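Side-chain contacts in designed helical repeat protein (Synthetic construct, PDB 5CWQ), which has no known biological function and was computationally designed to explore the range of folds open to helical repeat proteins: residues Arg78-Glu83 and Ala94-Ala99; Ala103-Ala108 and Ile157-Leu162; Glu148-Ala153 and Arg192-Ser197. All coordinates share one frame; numbering follows the deposited sequence.

Contact 1 (Arg78-Glu83 and Ala94-Ala99)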
ATOM      1  N   ARG A  78      10.208  -5.161   5.502  1.00 31.64           N
ATOM      2  CA  ARG A  78      11.308  -5.584   4.635  1.00 33.77           C
ATOM      3  C   ARG A  78      12.000  -6.822   5.193  1.00 34.12           C
ATOM      4  O   ARG A  78      12.369  -7.732   4.448  1.00 33.47           O
ATOM      5  CB  ARG A  78      12.334  -4.464   4.470  1.00 37.28           C
ATOM      6  CG  ARG A  78      11.973  -3.401   3.451  1.00 41.10           C
ATOM      7  CD  ARG A  78      12.983  -2.263   3.495  1.00 46.79           C
ATOM      8  NE  ARG A  78      12.742  -1.253   2.468  1.00 49.96           N
ATOM      9  CZ  ARG A  78      13.384  -0.090   2.399  1.00 52.17           C
ATOM     10  NH1 ARG A  78      14.305   0.220   3.303  1.00 54.65           N
ATOM     11  NH2 ARG A  78      13.102   0.770   1.429  1.00 51.22           N
ATOM     12  N   LYS A  79      12.187  -6.846   6.507  1.00 35.82           N
ATOM     13  CA  LYS A  79      12.840  -7.969   7.165  1.00 38.99           C
ATOM     14  C   LYS A  79      11.973  -9.223   7.061  1.00 35.26           C
ATOM     15  O   LYS A  79      12.475 -10.314   6.797  1.00 34.66           O
ATOM     16  CB  LYS A  79      13.128  -7.638   8.630  1.00 47.28           C
ATOM     17  CG  LYS A  79      13.961  -8.684   9.353  1.00 57.07           C
ATOM     18  CD  LYS A  79      14.119  -8.341  10.828  1.00 67.61           C
ATOM     19  CE  LYS A  79      15.007  -9.347  11.547  1.00 76.87           C
ATOM     20  NZ  LYS A  79      15.080  -9.090  13.014  1.00 82.94           N
ATOM     21  N   VAL A  80      10.671  -9.059   7.268  1.00 33.71           N
ATOM     22  CA  VAL A  80       9.740 -10.181   7.196  1.00 33.24           C
ATOM     23  C   VAL A  80       9.709 -10.767   5.788  1.00 31.66           C
ATOM     24  O   VAL A  80       9.621 -11.984   5.618  1.00 31.45           O
ATOM     25  CB  VAL A  80       8.313  -9.757   7.615  1.00 33.84           C
ATOM     26  CG1 VAL A  80       7.315 -10.899   7.412  1.00 33.33           C
ATOM     27  CG2 VAL A  80       8.306  -9.305   9.066  1.00 35.18           C
ATOM     28  N   SER A  81       9.779  -9.902   4.781  1.00 31.72           N
ATOM     29  CA  SER A  81       9.773 -10.357   3.398  1.00 33.95           C
ATOM     30  C   SER A  81      11.030 -11.177   3.114  1.00 34.23           C
ATOM     31  O   SER A  81      10.979 -12.179   2.405  1.00 34.86           O
ATOM     32  CB  SER A  81       9.674  -9.172   2.432  1.00 36.90           C
ATOM     33  OG  SER A  81      10.842  -8.374   2.478  1.00 39.96           O
ATOM     34  N   GLU A  82      12.152 -10.743   3.679  1.00 33.38           N
ATOM     35  CA  GLU A  82      13.410 -11.468   3.561  1.00 32.11           C
ATOM     36  C   GLU A  82      13.275 -12.856   4.177  1.00 32.47           C
ATOM     37  O   GLU A  82      13.654 -13.861   3.572  1.00 31.57           O
ATOM     38  CB  GLU A  82      14.532 -10.684   4.245  1.00 31.36           C
ATOM     39  CG  GLU A  82      15.935 -11.118   3.869  1.00 31.87           C
ATOM     40  CD  GLU A  82      16.371 -12.408   4.541  1.00 34.51           C
ATOM     41  OE1 GLU A  82      15.887 -12.711   5.653  1.00 34.98           O
ATOM     42  OE2 GLU A  82      17.214 -13.117   3.950  1.00 36.22           O
ATOM     43  N   GLU A  83      12.732 -12.899   5.388  1.00 33.71           N
ATOM     44  CA  GLU A  83      12.520 -14.152   6.099  1.00 35.31           C
ATOM     45  C   GLU A  83      11.490 -15.020   5.383  1.00 33.04           C
ATOM     46  O   GLU A  83      11.593 -16.247   5.383  1.00 32.76           O
ATOM     47  CB  GLU A  83      12.074 -13.871   7.537  1.00 38.98           C
ATOM     48  CG  GLU A  83      13.123 -13.132   8.365  1.00 43.93           C
ATOM     49  CD  GLU A  83      12.562 -12.515   9.638  1.00 48.60           C
ATOM     50  OE1 GLU A  83      11.335 -12.291   9.716  1.00 49.65           O
ATOM     51  OE2 GLU A  83      13.357 -12.248  10.562  1.00 51.09           O
ATOM     52  N   ALA A  94       3.656 -11.940   0.310  1.00 30.47           N
ATOM     53  CA  ALA A  94       2.654 -11.051  -0.265  1.00 29.59           C
ATOM     54  C   ALA A  94       2.086 -10.121   0.801  1.00 27.96           C
ATOM     55  O   ALA A  94       1.897  -8.930   0.557  1.00 28.10           O
ATOM     56  CB  ALA A  94       1.540 -11.859  -0.921  1.00 30.08           C
ATOM     57  N   LEU A  95       1.822 -10.669   1.982  1.00 26.71           N
ATOM     58  CA  LEU A  95       1.311  -9.877   3.097  1.00 26.86           C
ATOM     59  C   LEU A  95       2.320  -8.810   3.519  1.00 26.61           C
ATOM     60  O   LEU A  95       1.946  -7.675   3.814  1.00 26.67           O
ATOM     61  CB  LEU A  95       0.973 -10.783   4.283  1.00 29.25           C
ATOM     62  CG  LEU A  95      -0.212 -11.729   4.066  1.00 31.08           C
ATOM     63  CD1 LEU A  95      -0.207 -12.846   5.102  1.00 32.00           C
ATOM     64  CD2 LEU A  95      -1.523 -10.962   4.113  1.00 31.90           C
ATOM     65  N   ALA A  96       3.597  -9.179   3.543  1.00 26.80           N
ATOM     66  CA  ALA A  96       4.653  -8.237   3.895  1.00 27.14           C
ATOM     67  C   ALA A  96       4.724  -7.104   2.878  1.00 27.68           C
ATOM     68  O   ALA A  96       4.934  -5.947   3.239  1.00 28.39           O
ATOM     69  CB  ALA A  96       5.996  -8.951   3.989  1.00 27.47           C
ATOM     70  N   LEU A  97       4.542  -7.444   1.607  1.00 28.01           N
ATOM     71  CA  LEU A  97       4.590  -6.451   0.540  1.00 27.84           C
ATOM     72  C   LEU A  97       3.419  -5.478   0.638  1.00 26.59           C
ATOM     73  O   LEU A  97       3.555  -4.300   0.299  1.00 26.47           O
ATOM     74  CB  LEU A  97       4.596  -7.135  -0.828  1.00 28.86           C
ATOM     75  CG  LEU A  97       5.865  -7.918  -1.176  1.00 31.82           C
ATOM     76  CD1 LEU A  97       5.687  -8.677  -2.480  1.00 31.12           C
ATOM     77  CD2 LEU A  97       7.080  -7.004  -1.259  1.00 34.68           C
ATOM     78  N   ILE A  98       2.273  -5.966   1.102  1.00 25.86           N
ATOM     79  CA  ILE A  98       1.125  -5.099   1.336  1.00 24.93           C
ATOM     80  C   ILE A  98       1.470  -4.093   2.430  1.00 26.46           C
ATOM     81  O   ILE A  98       1.169  -2.906   2.305  1.00 25.37           O
ATOM     82  CB  ILE A  98      -0.141  -5.908   1.728  1.00 23.14           C
ATOM     83  CG1 ILE A  98      -0.625  -6.741   0.538  1.00 22.94           C
ATOM     84  CG2 ILE A  98      -1.272  -4.981   2.205  1.00 22.16           C
ATOM     85  CD1 ILE A  98      -1.680  -7.783   0.898  1.00 23.56           C
ATOM     86  N   ALA A  99       2.111  -4.564   3.497  1.00 29.46           N
ATOM     87  CA  ALA A  99       2.510  -3.682   4.590  1.00 30.12           C
ATOM     88  C   ALA A  99       3.508  -2.641   4.093  1.00 27.40           C
ATOM     89  O   ALA A  99       3.415  -1.461   4.437  1.00 27.55           O
ATOM     90  CB  ALA A  99       3.107  -4.484   5.736  1.00 31.39           C
TER
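Ala-96 of helix 90-114 sets its methyl against Ser-81 and Val-80 of helix 60-86. The van der Waals contacts are few and centred on that one methyl. Ala-96 CB rests 4.0 Å from both the backbone N and the CB of Ser-81. With a serine facing an alanine at the closest point, the backbones can come to 5.6 Å between the CA atoms of Ser-81 and Ala-96. The apolar pair is made by Val-80, whose CG1, the branch anti to its backbone N (chi1 175°), lies 4.2 Å from Ala-96 CB; its side chain also meets Leu-36 and Leu-40 of the preceding helix 33-57.

No polar bond joins the two segments; the one side-chain hydrogen bond stays within helix 60-86. Ser-81 OG turns back from Ala-96 and donates to Arg-78 O at 2.6 Å, tilted 34° from the carbonyl plane. The same oxygen accepts from Glu-82 N on the same face, so two bonds grip it and the buried hydroxyl has a partner.

The segments run antiparallel and follow each other in the chain after a short connection: this is the close, small-residue crossing of a helical hairpin in an all-helical repeat protein.

Contact 2 (Ala103-Ala108 and Ile157-Leu162)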
ATOM      1  N   ALA A 103       2.857   1.413   3.771  1.00 28.35           N
ATOM      2  CA  ALA A 103       3.783   2.304   4.461  1.00 28.93           C
ATOM      3  C   ALA A 103       4.344   3.344   3.496  1.00 29.31           C
ATOM      4  O   ALA A 103       4.494   4.513   3.853  1.00 30.06           O
ATOM      5  CB  ALA A 103       4.910   1.509   5.096  1.00 29.32           C
ATOM      6  N   VAL A 104       4.659   2.910   2.278  1.00 28.88           N
ATOM      7  CA  VAL A 104       5.157   3.808   1.237  1.00 29.21           C
ATOM      8  C   VAL A 104       4.098   4.843   0.873  1.00 29.21           C
ATOM      9  O   VAL A 104       4.417   6.005   0.626  1.00 31.94           O
ATOM     10  CB  VAL A 104       5.578   3.030  -0.038  1.00 29.22           C
ATOM     11  CG1 VAL A 104       5.836   3.977  -1.206  1.00 29.41           C
ATOM     12  CG2 VAL A 104       6.816   2.193   0.229  1.00 29.72           C
ATOM     13  N   LEU A 105       2.840   4.416   0.830  1.00 26.86           N
ATOM     14  CA  LEU A 105       1.747   5.323   0.516  1.00 26.88           C
ATOM     15  C   LEU A 105       1.659   6.399   1.592  1.00 27.20           C
ATOM     16  O   LEU A 105       1.437   7.573   1.295  1.00 26.37           O
ATOM     17  CB  LEU A 105       0.424   4.565   0.400  1.00 27.82           C
ATOM     18  CG  LEU A 105      -0.811   5.414   0.081  1.00 28.92           C
ATOM     19  CD1 LEU A 105      -0.666   6.117  -1.260  1.00 28.62           C
ATOM     20  CD2 LEU A 105      -2.061   4.554   0.090  1.00 29.86           C
ATOM     21  N   ALA A 106       1.844   5.989   2.843  1.00 28.41           N
ATOM     22  CA  ALA A 106       1.851   6.926   3.956  1.00 29.75           C
ATOM     23  C   ALA A 106       3.002   7.917   3.801  1.00 29.08           C
ATOM     24  O   ALA A 106       2.829   9.113   4.032  1.00 29.40           O
ATOM     25  CB  ALA A 106       1.957   6.183   5.280  1.00 30.97           C
ATOM     26  N   LEU A 107       4.169   7.421   3.393  1.00 28.18           N
ATOM     27  CA  LEU A 107       5.327   8.283   3.171  1.00 29.78           C
ATOM     28  C   LEU A 107       5.054   9.292   2.059  1.00 30.54           C
ATOM     29  O   LEU A 107       5.482  10.443   2.134  1.00 31.75           O
ATOM     30  CB  LEU A 107       6.567   7.455   2.826  1.00 30.17           C
ATOM     31  CG  LEU A 107       7.169   6.601   3.945  1.00 30.23           C
ATOM     32  CD1 LEU A 107       8.252   5.692   3.386  1.00 30.80           C
ATOM     33  CD2 LEU A 107       7.730   7.471   5.056  1.00 31.25           C
ATOM     34  N   ALA A 108       4.349   8.852   1.024  1.00 30.40           N
ATOM     35  CA  ALA A 108       4.004   9.720  -0.094  1.00 30.90           C
ATOM     36  C   ALA A 108       3.059  10.833   0.356  1.00 30.32           C
ATOM     37  O   ALA A 108       3.263  12.002   0.026  1.00 29.69           O
ATOM     38  CB  ALA A 108       3.374   8.909  -1.213  1.00 30.72           C
ATOM     39  N   ILE A 157       0.350  -4.314  -5.344  1.00 24.96           N
ATOM     40  CA  ILE A 157       0.570  -3.577  -6.583  1.00 26.64           C
ATOM     41  C   ILE A 157      -0.289  -2.319  -6.632  1.00 27.55           C
ATOM     42  O   ILE A 157       0.209  -1.236  -6.937  1.00 28.04           O
ATOM     43  CB  ILE A 157       0.273  -4.464  -7.813  1.00 27.19           C
ATOM     44  CG1 ILE A 157       1.367  -5.524  -7.958  1.00 28.45           C
ATOM     45  CG2 ILE A 157       0.196  -3.633  -9.097  1.00 27.36           C
ATOM     46  CD1 ILE A 157       1.044  -6.627  -8.945  1.00 29.47           C
ATOM     47  N   ALA A 158      -1.577  -2.463  -6.332  1.00 27.87           N
ATOM     48  CA  ALA A 158      -2.507  -1.340  -6.389  1.00 28.33           C
ATOM     49  C   ALA A 158      -2.111  -0.242  -5.400  1.00 26.85           C
ATOM     50  O   ALA A 158      -2.180   0.945  -5.722  1.00 26.13           O
ATOM     51  CB  ALA A 158      -3.934  -1.817  -6.115  1.00 28.69           C
ATOM     52  N   LEU A 159      -1.692  -0.637  -4.203  1.00 26.20           N
ATOM     53  CA  LEU A 159      -1.232   0.330  -3.209  1.00 26.09           C
ATOM     54  C   LEU A 159      -0.009   1.083  -3.726  1.00 25.48           C
ATOM     55  O   LEU A 159       0.107   2.298  -3.547  1.00 26.94           O
ATOM     56  CB  LEU A 159      -0.900  -0.364  -1.887  1.00 27.20           C
ATOM     57  CG  LEU A 159      -2.090  -0.884  -1.080  1.00 28.25           C
ATOM     58  CD1 LEU A 159      -1.603  -1.799   0.031  1.00 28.29           C
ATOM     59  CD2 LEU A 159      -2.908   0.271  -0.510  1.00 28.43           C
ATOM     60  N   ALA A 160       0.895   0.355  -4.373  1.00 23.60           N
ATOM     61  CA  ALA A 160       2.104   0.952  -4.929  1.00 23.39           C
ATOM     62  C   ALA A 160       1.759   1.958  -6.024  1.00 24.74           C
ATOM     63  O   ALA A 160       2.345   3.038  -6.093  1.00 24.74           O
ATOM     64  CB  ALA A 160       3.027  -0.131  -5.470  1.00 23.89           C
ATOM     65  N   VAL A 161       0.804   1.601  -6.876  1.00 26.22           N
ATOM     66  CA  VAL A 161       0.379   2.484  -7.956  1.00 27.46           C
ATOM     67  C   VAL A 161      -0.340   3.700  -7.375  1.00 28.79           C
ATOM     68  O   VAL A 161      -0.260   4.798  -7.924  1.00 29.67           O
ATOM     69  CB  VAL A 161      -0.535   1.745  -8.955  1.00 25.84           C
ATOM     70  CG1 VAL A 161      -1.128   2.709  -9.976  1.00 25.32           C
ATOM     71  CG2 VAL A 161       0.252   0.658  -9.666  1.00 25.99           C
ATOM     72  N   LEU A 162      -1.033   3.496  -6.259  1.00 28.66           N
ATOM     73  CA  LEU A 162      -1.668   4.595  -5.541  1.00 28.66           C
ATOM     74  C   LEU A 162      -0.613   5.583  -5.065  1.00 26.93           C
ATOM     75  O   LEU A 162      -0.794   6.797  -5.152  1.00 26.00           O
ATOM     76  CB  LEU A 162      -2.468   4.073  -4.346  1.00 30.96           C
ATOM     77  CG  LEU A 162      -3.980   4.295  -4.357  1.00 34.47           C
ATOM     78  CD1 LEU A 162      -4.603   3.698  -3.104  1.00 36.75           C
ATOM     79  CD2 LEU A 162      -4.327   5.770  -4.463  1.00 34.89           C
TER
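Leu-105 of helix 90-114 reaches across to Leu-162 and Leu-159 of helix 147-171, in the same-direction packing of equivalent helices in a stacked helical repeat protein. Helix 117-144 lies between the two in the sequence and brings the chain back, so that both run in the same general direction. Further along, the disulfide Cys-112 to Cys-170 ties this same pair of helices covalently.

Leu-105 has by far the most surface buried here. Its CG is anti to the backbone N (chi1 180°), which sends the branched end outward toward the neighbouring helix. Leu-105 CD1 settles against the backbone at Leu-162: it is 3.8 Å from the backbone C of Leu-162 and 4.0 Å from its O, with Leu-162 CB at 4.1 Å. One methyl thus covers the carbonyl group and CB of Leu-162; no hydrogen bond joins the two segments.

Leu-162 comes next in buried surface. Its chi1 of -117° lies well away from a staggered value and places CG almost over the CA hydrogen, a somewhat strained setting. Its side chain crosses that of Leu-105 at a slant and also packs on Leu-216 of helix 204-230, which covers this side of the interface.

Leu-159 contributes less, although its CA is the one nearest to that of Leu-105, at 6.9 Å; it too touches Leu-216. The far methyl of Leu-105 meets both leucines of helix 147-171: CD2 is 4.2 Å from Leu-162 CD1 and 4.4 Å from Leu-159 CD2.

Contact 3 (Glu148-Ala153 and Arg192-Ser197)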
ATOM      1  N   GLU A 148      -5.134 -17.004  -3.990  1.00 33.58           N
ATOM      2  CA  GLU A 148      -5.094 -16.141  -2.814  1.00 36.05           C
ATOM      3  C   GLU A 148      -3.852 -15.257  -2.839  1.00 34.74           C
ATOM      4  O   GLU A 148      -3.945 -14.039  -2.671  1.00 34.36           O
ATOM      5  CB  GLU A 148      -5.116 -16.963  -1.524  1.00 42.02           C
ATOM      6  CG  GLU A 148      -5.295 -16.113  -0.264  1.00 49.56           C
ATOM      7  CD  GLU A 148      -4.481 -16.605   0.917  1.00 58.44           C
ATOM      8  OE1 GLU A 148      -3.296 -16.959   0.731  1.00 61.69           O
ATOM      9  OE2 GLU A 148      -5.027 -16.628   2.040  1.00 62.08           O
ATOM     10  N   VAL A 149      -2.693 -15.878  -3.040  1.00 33.89           N
ATOM     11  CA  VAL A 149      -1.431 -15.148  -3.107  1.00 31.71           C
ATOM     12  C   VAL A 149      -1.472 -14.135  -4.244  1.00 29.37           C
ATOM     13  O   VAL A 149      -0.997 -13.010  -4.097  1.00 27.80           O
ATOM     14  CB  VAL A 149      -0.229 -16.100  -3.303  1.00 32.08           C
ATOM     15  CG1 VAL A 149       1.066 -15.314  -3.528  1.00 31.47           C
ATOM     16  CG2 VAL A 149      -0.083 -17.018  -2.102  1.00 32.65           C
ATOM     17  N   LEU A 150      -2.042 -14.541  -5.373  1.00 29.57           N
ATOM     18  CA  LEU A 150      -2.182 -13.654  -6.521  1.00 29.52           C
ATOM     19  C   LEU A 150      -2.952 -12.401  -6.129  1.00 27.87           C
ATOM     20  O   LEU A 150      -2.516 -11.283  -6.403  1.00 27.02           O
ATOM     21  CB  LEU A 150      -2.887 -14.368  -7.676  1.00 30.61           C
ATOM     22  CG  LEU A 150      -3.297 -13.495  -8.869  1.00 32.12           C
ATOM     23  CD1 LEU A 150      -2.106 -12.741  -9.436  1.00 32.03           C
ATOM     24  CD2 LEU A 150      -3.950 -14.342  -9.952  1.00 34.54           C
ATOM     25  N   ALA A 151      -4.091 -12.596  -5.473  1.00 28.11           N
ATOM     26  CA  ALA A 151      -4.941 -11.481  -5.075  1.00 28.54           C
ATOM     27  C   ALA A 151      -4.221 -10.567  -4.085  1.00 28.03           C
ATOM     28  O   ALA A 151      -4.372  -9.347  -4.138  1.00 27.77           O
ATOM     29  CB  ALA A 151      -6.244 -11.996  -4.478  1.00 28.68           C
ATOM     30  N   LEU A 152      -3.435 -11.154  -3.188  1.00 27.70           N
ATOM     31  CA  LEU A 152      -2.686 -10.368  -2.213  1.00 26.95           C
ATOM     32  C   LEU A 152      -1.624  -9.528  -2.906  1.00 26.23           C
ATOM     33  O   LEU A 152      -1.446  -8.350  -2.589  1.00 27.01           O
ATOM     34  CB  LEU A 152      -2.039 -11.275  -1.164  1.00 27.12           C
ATOM     35  CG  LEU A 152      -3.017 -11.939  -0.195  1.00 26.53           C
ATOM     36  CD1 LEU A 152      -2.316 -13.009   0.631  1.00 26.48           C
ATOM     37  CD2 LEU A 152      -3.674 -10.904   0.711  1.00 25.47           C
ATOM     38  N   ALA A 153      -0.925 -10.135  -3.858  1.00 25.14           N
ATOM     39  CA  ALA A 153       0.078  -9.425  -4.636  1.00 24.98           C
ATOM     40  C   ALA A 153      -0.551  -8.262  -5.401  1.00 24.67           C
ATOM     41  O   ALA A 153       0.054  -7.204  -5.528  1.00 25.09           O
ATOM     42  CB  ALA A 153       0.785 -10.381  -5.601  1.00 26.06           C
ATOM     43  N   ARG A 192     -10.154  -7.464 -11.528  0.50 29.82           N
ATOM     44  CA  ARG A 192     -11.534  -7.753 -11.897  0.50 30.70           C
ATOM     45  C   ARG A 192     -11.678  -9.192 -12.390  0.50 29.53           C
ATOM     46  O   ARG A 192     -12.632  -9.884 -12.035  0.50 29.46           O
ATOM     47  CB  ARG A 192     -12.021  -6.777 -12.970  0.50 34.49           C
ATOM     48  CG  ARG A 192     -13.503  -6.911 -13.291  0.50 37.73           C
ATOM     49  CD  ARG A 192     -13.975  -5.873 -14.301  0.50 41.57           C
ATOM     50  NE  ARG A 192     -13.469  -6.130 -15.650  0.50 46.67           N
ATOM     51  CZ  ARG A 192     -12.484  -5.458 -16.245  0.50 49.06           C
ATOM     52  NH1 ARG A 192     -11.862  -4.456 -15.631  0.50 47.80           N
ATOM     53  NH2 ARG A 192     -12.120  -5.789 -17.475  0.50 53.01           N
ATOM     54  N   LYS A 193     -10.728  -9.639 -13.204  1.00 29.05           N
ATOM     55  CA  LYS A 193     -10.759 -11.000 -13.735  1.00 29.28           C
ATOM     56  C   LYS A 193     -10.577 -12.025 -12.620  1.00 26.91           C
ATOM     57  O   LYS A 193     -11.264 -13.047 -12.590  1.00 25.95           O
ATOM     58  CB  LYS A 193      -9.680 -11.193 -14.803  1.00 35.32           C
ATOM     59  CG  LYS A 193      -9.922 -10.415 -16.085  1.00 44.95           C
ATOM     60  CD  LYS A 193      -9.020 -10.911 -17.209  1.00 56.04           C
ATOM     61  CE  LYS A 193      -8.851  -9.871 -18.305  1.00 65.03           C
ATOM     62  NZ  LYS A 193      -7.489  -9.262 -18.282  1.00 68.58           N
ATOM     63  N   VAL A 194      -9.648 -11.751 -11.709  1.00 28.07           N
ATOM     64  CA  VAL A 194      -9.435 -12.617 -10.555  1.00 30.17           C
ATOM     65  C   VAL A 194     -10.711 -12.681  -9.717  1.00 30.08           C
ATOM     66  O   VAL A 194     -11.097 -13.748  -9.241  1.00 32.56           O
ATOM     67  CB  VAL A 194      -8.250 -12.125  -9.689  1.00 29.18           C
ATOM     68  CG1 VAL A 194      -8.180 -12.882  -8.371  1.00 27.50           C
ATOM     69  CG2 VAL A 194      -6.939 -12.282 -10.449  1.00 31.12           C
ATOM     70  N   LYS A 195     -11.362 -11.534  -9.550  1.00 27.12           N
ATOM     71  CA  LYS A 195     -12.611 -11.459  -8.797  1.00 25.33           C
ATOM     72  C   LYS A 195     -13.707 -12.311  -9.437  1.00 25.61           C
ATOM     73  O   LYS A 195     -14.421 -13.041  -8.747  1.00 24.83           O
ATOM     74  CB  LYS A 195     -13.078 -10.004  -8.686  1.00 25.98           C
ATOM     75  CG  LYS A 195     -14.417  -9.818  -7.982  1.00 26.51           C
ATOM     76  CD  LYS A 195     -14.921  -8.386  -8.109  1.00 28.69           C
ATOM     77  CE  LYS A 195     -15.364  -8.070  -9.530  1.00 32.12           C
ATOM     78  NZ  LYS A 195     -15.864  -6.677  -9.657  1.00 33.44           N
ATOM     79  N   GLU A 196     -13.837 -12.215 -10.757  1.00 26.33           N
ATOM     80  CA  GLU A 196     -14.881 -12.934 -11.480  1.00 26.86           C
ATOM     81  C   GLU A 196     -14.626 -14.440 -11.498  1.00 26.78           C
ATOM     82  O   GLU A 196     -15.566 -15.233 -11.441  1.00 27.16           O
ATOM     83  CB  GLU A 196     -14.996 -12.399 -12.906  1.00 29.70           C
ATOM     84  CG  GLU A 196     -15.567 -10.992 -12.971  1.00 32.97           C
ATOM     85  CD  GLU A 196     -15.466 -10.373 -14.351  1.00 40.12           C
ATOM     86  OE1 GLU A 196     -14.802 -10.965 -15.228  1.00 44.05           O
ATOM     87  OE2 GLU A 196     -16.053  -9.291 -14.558  1.00 41.97           O
ATOM     88  N   SER A 197     -13.357 -14.829 -11.582  0.51 26.79           N
ATOM     89  CA  SER A 197     -12.989 -16.240 -11.536  0.51 27.66           C
ATOM     90  C   SER A 197     -13.272 -16.821 -10.154  0.51 27.43           C
ATOM     91  O   SER A 197     -13.713 -17.964 -10.029  0.51 28.22           O
ATOM     92  CB  SER A 197     -11.514 -16.428 -11.896  0.51 26.95           C
ATOM     93  OG  SER A 197     -11.291 -16.196 -13.275  0.51 28.45           O
TER
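Val-194 of helix 174-201 directs its two methyls at Leu-150 and Ala-151 of helix 147-171, one methyl to each. The valine bears the largest share of the buried surface, and its rotation about CA-CB decides which branch goes where. With chi1 at 170°, CG1 is anti to the backbone N and CG2 is anti to the carbonyl carbon. Val-194 CG2 meets the leucine, at 3.7 Å from Leu-150 CD2 and 4.2 Å from Leu-150 CG. Val-194 CG1 turns instead to the alanine, where Ala-151 CB lies 4.4 Å away, a looser contact.

Leu-150 answers with an outstretched conformation. Its CG is anti to the backbone N (chi1 171°), and a chi2 of 55° leaves CD2 anti to CA, at the far end of the side chain. It is this extended methyl that meets Val-194, the leucine and valine side chains passing at an angle to each other. The leucine also touches Ser-138 and Arg-142 of helix 117-144, so its side chain lies where three helices come together.

Ala-151 has only a methyl to offer, and its small size suits the closest approach of the backbones, 7.2 Å between the CA atoms of Ala-151 and Val-194. The alanine packs as well on Leu-209 of helix 204-230.

On helix 174-201 the flanking lysines leave the apolar contact to Val-194 and use their ammonium groups elsewhere: Lys-193 NZ forms a salt bridge with Glu-189 of its own helix, and Lys-195 NZ one with Glu-214 of helix 204-230. What remains between the segments is a small buried apolar contact joining two consecutive helices that run antiparallel, the helical hairpin of an all-helical repeat protein.

Contacts 1 and 2 both use helix 90-114, with centres 14 Å apart, and touch where Ile-98 O lies 3.8 Å from Leu-159 CD1. Contacts 2 and 3 both use helix 147-171, with centres 19 Å apart. Contact 1 closes before the others open; contacts 2 and 3 alternate along the chain. Contacts 1 and 3, also 19 Å apart, share no helix but meet directly: Ala-94 CB packs on Leu-152 CB at 3.6 Å. Helices 90-114 and 147-171 thus touch there, and contact 2 pairs them again further along. This is consistent with a helical array whose buried contacts run from helix 60-86 to helix 174-201.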